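Local coordinates for protein Rho guanine nucleotide exchange factor 3 (Mus musculus, PDB 2Z0Q) that acts as a guanine nucleotide exchange factor for the small GTPases RhoA and RhoB, here represented by its DH-PH fragment, at residues Q62-L67 with W150-I155. Sequence-based numbering, arbitrary orientation.
Sequences QIFGTL and WNFLDI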
loop_
_atom_site.group_PDB
_atom_site.type_symbol
_atom_site.label_atom_id
_atom_site.label_comp_id
_atom_site.label_asym_id
_atom_site.label_seq_id
_atom_site.Cartn_x
_atom_site.Cartn_y
_atom_site.Cartn_z
ATOM N N GLN A 62 -7.049 -14.129 6.407
ATOM C CA GLN A 62 -7.240 -12.712 6.141
ATOM C C GLN A 62 -6.076 -12.081 5.380
ATOM O O GLN A 62 -6.189 -10.959 4.882
ATOM C CB GLN A 62 -7.447 -11.939 7.444
ATOM C CG GLN A 62 -8.115 -10.586 7.211
ATOM C CD GLN A 62 -8.041 -9.667 8.411
ATOM O OE1 GLN A 62 -8.374 -10.054 9.526
ATOM N NE2 GLN A 62 -7.604 -8.436 8.183
ATOM N N ILE A 63 -4.959 -12.794 5.286
ATOM C CA ILE A 63 -3.798 -12.265 4.584
ATOM C C ILE A 63 -3.593 -12.861 3.189
ATOM O O ILE A 63 -3.309 -12.125 2.250
ATOM C CB ILE A 63 -2.522 -12.437 5.459
ATOM C CG1 ILE A 63 -2.620 -11.488 6.663
ATOM C CG2 ILE A 63 -1.260 -12.149 4.658
ATOM C CD1 ILE A 63 -1.482 -11.604 7.653
ATOM N N PHE A 64 -3.765 -14.172 3.031
ATOM C CA PHE A 64 -3.557 -14.797 1.720
ATOM C C PHE A 64 -4.850 -15.301 1.076
ATOM O O PHE A 64 -4.872 -15.728 -0.084
ATOM C CB PHE A 64 -2.574 -15.973 1.842
ATOM C CG PHE A 64 -1.356 -15.667 2.657
ATOM C CD1 PHE A 64 -1.439 -15.556 4.050
ATOM C CD2 PHE A 64 -0.118 -15.486 2.041
ATOM C CE1 PHE A 64 -0.307 -15.268 4.812
ATOM C CE2 PHE A 64 1.020 -15.199 2.800
ATOM C CZ PHE A 64 0.921 -15.091 4.187
ATOM N N GLY A 65 -5.930 -15.244 1.845
ATOM C CA GLY A 65 -7.213 -15.716 1.369
ATOM C C GLY A 65 -7.712 -15.138 0.065
ATOM O O GLY A 65 -8.168 -15.881 -0.808
ATOM N N THR A 66 -7.638 -13.826 -0.097
ATOM C CA THR A 66 -8.134 -13.249 -1.336
ATOM C C THR A 66 -7.196 -13.402 -2.510
ATOM O O THR A 66 -7.653 -13.515 -3.649
ATOM C CB THR A 66 -8.457 -11.773 -1.184
ATOM O OG1 THR A 66 -9.177 -11.566 0.035
ATOM C CG2 THR A 66 -9.329 -11.321 -2.367
ATOM N N LEU A 67 -5.893 -13.415 -2.242
ATOM C CA LEU A 67 -4.901 -13.562 -3.306
ATOM C C LEU A 67 -5.228 -14.754 -4.179
ATOM O O LEU A 67 -5.044 -14.713 -5.392
ATOM C CB LEU A 67 -3.484 -13.729 -2.738
ATOM C CG LEU A 67 -2.801 -12.504 -2.131
ATOM C CD1 LEU A 67 -1.396 -12.917 -1.698
ATOM C CD2 LEU A 67 -2.726 -11.350 -3.143
ATOM N N TRP A 150 6.195 -8.568 4.067
ATOM C CA TRP A 150 5.619 -7.254 4.343
ATOM C C TRP A 150 5.148 -6.445 3.128
ATOM O O TRP A 150 4.476 -5.422 3.301
ATOM C CB TRP A 150 6.618 -6.407 5.134
ATOM C CG TRP A 150 7.261 -7.155 6.254
ATOM C CD1 TRP A 150 8.576 -7.504 6.358
ATOM C CD2 TRP A 150 6.609 -7.696 7.411
ATOM N NE1 TRP A 150 8.787 -8.232 7.506
ATOM C CE2 TRP A 150 7.597 -8.366 8.173
ATOM C CE3 TRP A 150 5.289 -7.682 7.879
ATOM C CZ2 TRP A 150 7.304 -9.019 9.376
ATOM C CZ3 TRP A 150 4.997 -8.331 9.076
ATOM C CH2 TRP A 150 6.003 -8.991 9.810
ATOM N N ASN A 151 5.483 -6.887 1.914
ATOM C CA ASN A 151 5.077 -6.133 0.723
ATOM C C ASN A 151 4.502 -6.906 -0.456
ATOM O O ASN A 151 4.093 -6.293 -1.437
ATOM C CB ASN A 151 6.246 -5.282 0.208
ATOM C CG ASN A 151 7.428 -6.124 -0.294
ATOM O OD1 ASN A 151 7.254 -7.109 -1.021
ATOM N ND2 ASN A 151 8.639 -5.719 0.084
ATOM N N PHE A 152 4.471 -8.236 -0.379
ATOM C CA PHE A 152 3.948 -9.046 -1.476
ATOM C C PHE A 152 2.465 -8.737 -1.687
ATOM O O PHE A 152 1.919 -8.983 -2.757
ATOM C CB PHE A 152 4.126 -10.530 -1.164
ATOM C CG PHE A 152 3.146 -11.053 -0.159
ATOM C CD1 PHE A 152 1.990 -11.722 -0.574
ATOM C CD2 PHE A 152 3.355 -10.849 1.208
ATOM C CE1 PHE A 152 1.049 -12.183 0.363
ATOM C CE2 PHE A 152 2.423 -11.304 2.156
ATOM C CZ PHE A 152 1.268 -11.973 1.727
ATOM N N LEU A 153 1.821 -8.201 -0.657
ATOM C CA LEU A 153 0.407 -7.847 -0.748
ATOM C C LEU A 153 0.182 -6.693 -1.722
ATOM O O LEU A 153 -0.921 -6.516 -2.235
ATOM C CB LEU A 153 -0.144 -7.451 0.622
ATOM C CG LEU A 153 -0.301 -8.577 1.648
ATOM C CD1 LEU A 153 -0.891 -7.996 2.930
ATOM C CD2 LEU A 153 -1.197 -9.668 1.091
ATOM N N ASP A 154 1.223 -5.903 -1.953
ATOM C CA ASP A 154 1.124 -4.785 -2.871
ATOM C C ASP A 154 1.281 -5.247 -4.328
ATOM O O ASP A 154 0.981 -4.476 -5.221
ATOM C CB ASP A 154 2.198 -3.716 -2.607
ATOM C CG ASP A 154 2.097 -3.057 -1.223
ATOM O OD1 ASP A 154 0.973 -2.822 -0.703
ATOM O OD2 ASP A 154 3.178 -2.744 -0.664
ATOM N N ILE A 155 1.747 -6.478 -4.576
ATOM C CA ILE A 155 1.938 -6.960 -5.961
ATOM C C ILE A 155 0.720 -6.812 -6.898
ATOM O O ILE A 155 0.836 -6.256 -8.004
ATOM C CB ILE A 155 2.454 -8.466 -5.999
ATOM C CG1 ILE A 155 3.983 -8.479 -6.046
ATOM C CG2 ILE A 155 1.937 -9.206 -7.230
ATOM C CD1 ILE A 155 4.589 -9.875 -6.275
#
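L67 CD1 meets the edge of the F152 ring in plane and lies 3.3 Å from F152 CE1, while the neighbouring L153 CG sits over one face, 3.7 Å above the plane and offset toward the rim. I63 CG2 also comes in near that plane, at F152 CZ. The F64 ring has I63 CG2 over one face, again toward the rim. The two phenylalanine planes are nearly parallel, 18° apart, but slid so far that the rings barely overlap; F64 CE2 lies 3.4 Å from F152 CZ. F152 already points its CB at 62-67, and with CG between backbone N and carbonyl carbon (chi1 76°) the ring is carried across to F64 and L67. All this lies buried inside the helical DH domain, where the turn from helix 57-64 into helix 67-84 packs against the loop leading into helix 155-172. Helix 15-51 adds A41 against F152, and Y45 and M49 against F64, whose ring also meets H46 steeply. L153 CD2 rests 3.4 Å from the carbonyl oxygen I63 O and, more loosely, beside L67 CD1 at 4.3 Å. L153 O accepts a hydrogen bond from Y111 OH, and D154 OD1 forms a salt bridge with K119 NZ, both partners on helix 107-125.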